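Local structure of TssK (Serratia sp. FS14, 5Y0E) at residues 327-341 with 415-428. The protein probably serves as a baseplate component of the bacterial type VI secretion system. Residues are numbered along the deposited sequence; the frame is centred on the assembly and turned at random.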
loop_
_atom_site.group_PDB
_atom_site.type_symbol
_atom_site.label_atom_id
_atom_site.label_comp_id
_atom_site.label_asym_id
_atom_site.label_seq_id
_atom_site.Cartn_x
_atom_site.Cartn_y
_atom_site.Cartn_z
ATOM N N HIS A 327 1.703 31.613 10.606
ATOM C CA HIS A 327 0.363 32.123 10.829
ATOM C C HIS A 327 0.075 33.190 9.785
ATOM O O HIS A 327 0.865 34.121 9.607
ATOM C CB HIS A 327 0.189 32.703 12.228
ATOM C CG HIS A 327 -1.176 33.254 12.456
ATOM N ND1 HIS A 327 -1.402 34.582 12.740
ATOM C CD2 HIS A 327 -2.393 32.665 12.398
ATOM C CE1 HIS A 327 -2.700 34.784 12.866
ATOM N NE2 HIS A 327 -3.324 33.637 12.663
ATOM N N GLY A 328 -1.046 33.040 9.085
ATOM C CA GLY A 328 -1.395 33.938 8.008
ATOM C C GLY A 328 -0.531 33.840 6.773
ATOM O O GLY A 328 -0.874 34.436 5.745
ATOM N N LEU A 329 0.577 33.115 6.830
ATOM C CA LEU A 329 1.448 32.946 5.681
ATOM C C LEU A 329 1.152 31.616 5.005
ATOM O O LEU A 329 1.060 30.582 5.675
ATOM C CB LEU A 329 2.916 33.008 6.093
ATOM C CG LEU A 329 3.856 32.771 4.919
ATOM C CD1 LEU A 329 3.777 33.939 3.981
ATOM C CD2 LEU A 329 5.272 32.574 5.396
ATOM N N ASN A 330 0.994 31.652 3.682
ATOM C CA ASN A 330 0.880 30.456 2.863
ATOM C C ASN A 330 1.856 30.550 1.705
ATOM O O ASN A 330 2.296 31.633 1.317
ATOM C CB ASN A 330 -0.534 30.255 2.308
ATOM C CG ASN A 330 -1.535 29.903 3.373
ATOM O OD1 ASN A 330 -1.779 28.734 3.655
ATOM N ND2 ASN A 330 -2.131 30.922 3.975
ATOM N N VAL A 331 2.178 29.398 1.142
ATOM C CA VAL A 331 3.113 29.324 0.037
ATOM C C VAL A 331 2.510 28.435 -1.029
ATOM O O VAL A 331 2.141 27.288 -0.754
ATOM C CB VAL A 331 4.480 28.793 0.479
ATOM C CG1 VAL A 331 5.280 28.366 -0.717
ATOM C CG2 VAL A 331 5.210 29.871 1.212
ATOM N N ALA A 332 2.406 28.961 -2.231
ATOM C CA ALA A 332 1.886 28.232 -3.378
ATOM C C ALA A 332 3.054 27.999 -4.319
ATOM O O ALA A 332 3.409 28.875 -5.108
ATOM C CB ALA A 332 0.766 29.007 -4.065
ATOM N N THR A 333 3.623 26.819 -4.320
ATOM C CA THR A 333 4.697 26.596 -5.243
ATOM C C THR A 333 4.084 26.455 -6.601
ATOM O O THR A 333 3.064 25.849 -6.745
ATOM C CB THR A 333 5.456 25.323 -4.907
ATOM O OG1 THR A 333 4.770 24.197 -5.452
ATOM C CG2 THR A 333 5.551 25.162 -3.417
ATOM N N VAL A 334 4.727 26.966 -7.624
ATOM C CA VAL A 334 4.230 26.785 -8.969
ATOM C C VAL A 334 5.073 25.700 -9.571
ATOM O O VAL A 334 6.247 25.614 -9.285
ATOM C CB VAL A 334 4.438 28.026 -9.785
ATOM C CG1 VAL A 334 3.939 29.207 -9.008
ATOM C CG2 VAL A 334 5.910 28.186 -10.046
ATOM N N GLN A 335 4.508 24.878 -10.436
ATOM C CA GLN A 335 5.283 23.764 -10.980
ATOM C C GLN A 335 6.063 24.012 -12.239
ATOM O O GLN A 335 6.462 23.066 -12.891
ATOM C CB GLN A 335 4.377 22.574 -11.237
ATOM C CG GLN A 335 3.492 22.762 -12.443
ATOM C CD GLN A 335 2.674 21.537 -12.766
ATOM O OE1 GLN A 335 3.196 20.542 -13.258
ATOM N NE2 GLN A 335 1.369 21.609 -12.501
ATOM N N ASP A 336 6.314 25.266 -12.563
ATOM C CA ASP A 336 7.005 25.573 -13.788
ATOM C C ASP A 336 7.532 26.972 -13.773
ATOM O O ASP A 336 7.021 27.821 -13.078
ATOM C CB ASP A 336 5.989 25.507 -14.914
ATOM C CG ASP A 336 6.612 25.265 -16.228
ATOM O OD1 ASP A 336 7.600 25.935 -16.521
ATOM O OD2 ASP A 336 6.126 24.407 -16.971
ATOM N N THR A 337 8.571 27.222 -14.537
ATOM C CA THR A 337 9.065 28.571 -14.657
ATOM C C THR A 337 8.296 29.273 -15.774
ATOM O O THR A 337 8.298 30.493 -15.864
ATOM C CB THR A 337 10.550 28.604 -14.979
ATOM O OG1 THR A 337 10.814 27.779 -16.119
ATOM C CG2 THR A 337 11.334 28.086 -13.803
ATOM N N LYS A 338 7.645 28.498 -16.633
ATOM C CA LYS A 338 6.868 29.049 -17.713
ATOM C C LYS A 338 5.537 29.476 -17.157
ATOM O O LYS A 338 4.972 30.480 -17.568
ATOM C CB LYS A 338 6.636 27.993 -18.791
ATOM C CG LYS A 338 7.894 27.568 -19.525
ATOM C CD LYS A 338 7.603 26.502 -20.564
ATOM C CE LYS A 338 8.867 26.099 -21.312
ATOM N NZ LYS A 338 8.605 25.038 -22.320
ATOM N N MET A 339 5.071 28.726 -16.183
ATOM C CA MET A 339 3.805 28.980 -15.547
ATOM C C MET A 339 3.484 30.441 -15.264
ATOM O O MET A 339 2.359 30.881 -15.383
ATOM C CB MET A 339 3.801 28.252 -14.226
ATOM C CG MET A 339 2.892 27.059 -14.180
ATOM S SD MET A 339 1.825 27.232 -12.763
ATOM C CE MET A 339 0.422 26.352 -13.398
ATOM N N MET A 340 4.478 31.198 -14.880
ATOM C CA MET A 340 4.230 32.569 -14.508
ATOM C C MET A 340 4.119 33.550 -15.648
ATOM O O MET A 340 3.962 34.732 -15.426
ATOM C CB MET A 340 5.280 33.032 -13.529
ATOM C CG MET A 340 5.328 32.170 -12.297
ATOM S SD MET A 340 4.594 33.034 -10.929
ATOM C CE MET A 340 5.471 32.349 -9.560
ATOM N N ARG A 341 4.183 33.065 -16.867
ATOM C CA ARG A 341 4.071 33.927 -18.004
ATOM C C ARG A 341 2.942 33.457 -18.902
ATOM O O ARG A 341 2.472 34.200 -19.742
ATOM C CB ARG A 341 5.401 33.983 -18.734
ATOM C CG ARG A 341 5.456 34.879 -19.956
ATOM C CD ARG A 341 6.858 34.905 -20.553
ATOM N NE ARG A 341 7.263 33.599 -21.076
ATOM C CZ ARG A 341 6.941 33.125 -22.278
ATOM N NH1 ARG A 341 6.191 33.837 -23.110
ATOM N NH2 ARG A 341 7.374 31.927 -22.644
ATOM N N TRP A 415 6.047 42.134 -10.471
ATOM C CA TRP A 415 5.719 40.984 -11.276
ATOM C C TRP A 415 6.956 40.234 -11.785
ATOM O O TRP A 415 7.009 39.019 -11.698
ATOM C CB TRP A 415 4.842 41.391 -12.445
ATOM C CG TRP A 415 4.258 40.214 -13.067
ATOM C CD1 TRP A 415 4.345 39.846 -14.363
ATOM C CD2 TRP A 415 3.515 39.197 -12.403
ATOM N NE1 TRP A 415 3.684 38.659 -14.557
ATOM C CE2 TRP A 415 3.168 38.244 -13.360
ATOM C CE3 TRP A 415 3.105 39.008 -11.091
ATOM C CZ2 TRP A 415 2.439 37.120 -13.044
ATOM C CZ3 TRP A 415 2.387 37.904 -10.784
ATOM C CH2 TRP A 415 2.055 36.972 -11.750
ATOM N N LYS A 416 7.962 40.956 -12.283
ATOM C CA LYS A 416 9.188 40.338 -12.798
ATOM C C LYS A 416 9.903 39.493 -11.785
ATOM O O LYS A 416 10.435 38.452 -12.120
ATOM C CB LYS A 416 10.175 41.366 -13.326
ATOM C CG LYS A 416 9.547 42.587 -13.939
ATOM C CD LYS A 416 8.828 42.227 -15.217
ATOM C CE LYS A 416 7.752 43.250 -15.499
ATOM N NZ LYS A 416 8.183 44.577 -14.994
ATOM N N GLN A 417 9.926 39.924 -10.536
ATOM C CA GLN A 417 10.578 39.134 -9.527
ATOM C C GLN A 417 9.859 37.807 -9.423
ATOM O O GLN A 417 10.498 36.762 -9.392
ATOM C CB GLN A 417 10.604 39.854 -8.195
ATOM C CG GLN A 417 11.766 39.439 -7.318
ATOM C CD GLN A 417 12.170 40.496 -6.306
ATOM O OE1 GLN A 417 11.694 41.626 -6.335
ATOM N NE2 GLN A 417 13.057 40.121 -5.404
ATOM N N MET A 418 8.533 37.845 -9.380
ATOM C CA MET A 418 7.763 36.630 -9.339
ATOM C C MET A 418 8.106 35.724 -10.511
ATOM O O MET A 418 8.436 34.569 -10.295
ATOM C CB MET A 418 6.272 36.931 -9.357
ATOM C CG MET A 418 5.679 37.318 -8.013
ATOM S SD MET A 418 5.389 35.933 -6.935
ATOM C CE MET A 418 5.510 34.579 -8.075
ATOM N N GLU A 419 8.031 36.262 -11.729
ATOM C CA GLU A 419 8.297 35.521 -12.969
ATOM C C GLU A 419 9.518 34.628 -12.901
ATOM O O GLU A 419 9.521 33.530 -13.409
ATOM C CB GLU A 419 8.407 36.472 -14.148
ATOM C CG GLU A 419 7.115 37.190 -14.486
ATOM C CD GLU A 419 6.913 37.348 -15.977
ATOM O OE1 GLU A 419 6.350 38.374 -16.404
ATOM O OE2 GLU A 419 7.315 36.439 -16.724
ATOM N N LYS A 420 10.564 35.139 -12.288
ATOM C CA LYS A 420 11.777 34.386 -12.040
ATOM C C LYS A 420 11.749 33.652 -10.710
ATOM O O LYS A 420 12.748 33.033 -10.342
ATOM C CB LYS A 420 12.987 35.321 -12.094
ATOM C CG LYS A 420 13.255 35.922 -13.472
ATOM C CD LYS A 420 14.701 35.723 -13.904
ATOM C CE LYS A 420 15.607 36.835 -13.378
ATOM N NZ LYS A 420 17.007 36.412 -13.078
ATOM N N SER A 421 10.651 33.708 -9.975
ATOM C CA SER A 421 10.544 32.937 -8.748
ATOM C C SER A 421 9.803 31.637 -9.009
ATOM O O SER A 421 9.281 31.391 -10.096
ATOM C CB SER A 421 9.847 33.732 -7.649
ATOM O OG SER A 421 10.085 33.121 -6.392
ATOM N N SER A 422 9.768 30.790 -7.988
ATOM C CA SER A 422 9.187 29.465 -8.123
ATOM C C SER A 422 8.054 29.217 -7.138
ATOM O O SER A 422 7.629 28.065 -6.980
ATOM C CB SER A 422 10.263 28.396 -7.949
ATOM O OG SER A 422 10.836 28.481 -6.658
ATOM N N ALA A 423 7.531 30.256 -6.500
ATOM C CA ALA A 423 6.459 30.058 -5.543
ATOM C C ALA A 423 5.895 31.406 -5.162
ATOM O O ALA A 423 6.638 32.378 -5.032
ATOM C CB ALA A 423 6.950 29.331 -4.290
ATOM N N PHE A 424 4.586 31.456 -4.989
ATOM C CA PHE A 424 3.966 32.630 -4.417
ATOM C C PHE A 424 4.041 32.554 -2.906
ATOM O O PHE A 424 3.938 31.481 -2.310
ATOM C CB PHE A 424 2.500 32.737 -4.822
ATOM C CG PHE A 424 2.267 33.005 -6.278
ATOM C CD1 PHE A 424 2.216 31.969 -7.187
ATOM C CD2 PHE A 424 2.032 34.289 -6.725
ATOM C CE1 PHE A 424 1.964 32.217 -8.513
ATOM C CE2 PHE A 424 1.786 34.538 -8.045
ATOM C CZ PHE A 424 1.743 33.502 -8.938
ATOM N N ALA A 425 4.199 33.708 -2.286
ATOM C CA ALA A 425 4.038 33.828 -0.851
ATOM C C ALA A 425 2.868 34.755 -0.582
ATOM O O ALA A 425 2.760 35.819 -1.195
ATOM C CB ALA A 425 5.307 34.352 -0.185
ATOM N N LEU A 426 1.987 34.339 0.316
ATOM C CA LEU A 426 0.813 35.117 0.670
ATOM C C LEU A 426 0.759 35.244 2.178
ATOM O O LEU A 426 0.814 34.239 2.890
ATOM C CB LEU A 426 -0.481 34.474 0.167
ATOM C CG LEU A 426 -0.629 34.128 -1.314
ATOM C CD1 LEU A 426 -0.051 32.770 -1.638
ATOM C CD2 LEU A 426 -2.091 34.191 -1.708
ATOM N N HIS A 427 0.615 36.476 2.654
ATOM C CA HIS A 427 0.502 36.787 4.070
ATOM C C HIS A 427 -0.710 37.664 4.231
ATOM O O HIS A 427 -0.900 38.586 3.473
ATOM C CB HIS A 427 1.719 37.543 4.554
ATOM C CG HIS A 427 1.636 37.963 5.983
ATOM N ND1 HIS A 427 0.997 39.111 6.383
ATOM C CD2 HIS A 427 2.120 37.392 7.107
ATOM C CE1 HIS A 427 1.089 39.229 7.693
ATOM N NE2 HIS A 427 1.768 38.199 8.157
ATOM N N LEU A 428 -1.495 37.432 5.263
ATOM C CA LEU A 428 -2.736 38.163 5.414
ATOM C C LEU A 428 -2.913 38.619 6.852
ATOM O O LEU A 428 -2.793 37.812 7.775
ATOM C CB LEU A 428 -3.910 37.285 4.988
ATOM C CG LEU A 428 -5.286 37.787 5.431
ATOM C CD1 LEU A 428 -5.687 39.001 4.627
ATOM C CD2 LEU A 428 -6.294 36.691 5.282
#
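M340 reaches two aromatic rings from helix 339-342, beyond the T333-A423 end of the paired strands: its SD lies obliquely to both, 4.2 Å from the centroid of the F424 ring and 5.5 Å from that of the six-membered W415 ring, so both are Met-aromatic contacts. A CH-pi contact of M340 CE over one F424 face is doubtful, because the placement of that methyl is unreliable. A chain bent at chi2 turns this thioether towards F424, which approaches from the opposite direction. V334 crosses F424 at about a right angle, its CG1 3.6 Å from F424 CE1, while the A332 carbonyl oxygen lies at the ring edge, in its plane. F439 meets this ring edge-to-face and F345 meets it at an angle, linking F424 to strands 436-443 and 343-350 of the same sheet.

Strands 329-333 and 423-428 run antiparallel at 163°. N330 and L426 form a hydrogen-bonded pair, N330 N to L426 O at 2.7 Å and L426 N to N330 O at 2.9 Å; A332 and F424 form the next such pair. At the T333 end, V334 N donates to S422 O at 3.2 Å, from 45° out of the carbonyl plane, continuing the ladder beyond the paired strands. At the other end, L428 N to G328 O is weak, with an N-H...O angle of 131°.

Strands 317-324 and 366-370 flank this pair within the antiparallel sheet. The backbone bonds thus fix the strand register, whereas an apolar junction, led by the contacts of M340 SD with F424 and W415, joins the short helices 339-342 and 414-419 to the strand pair at F424.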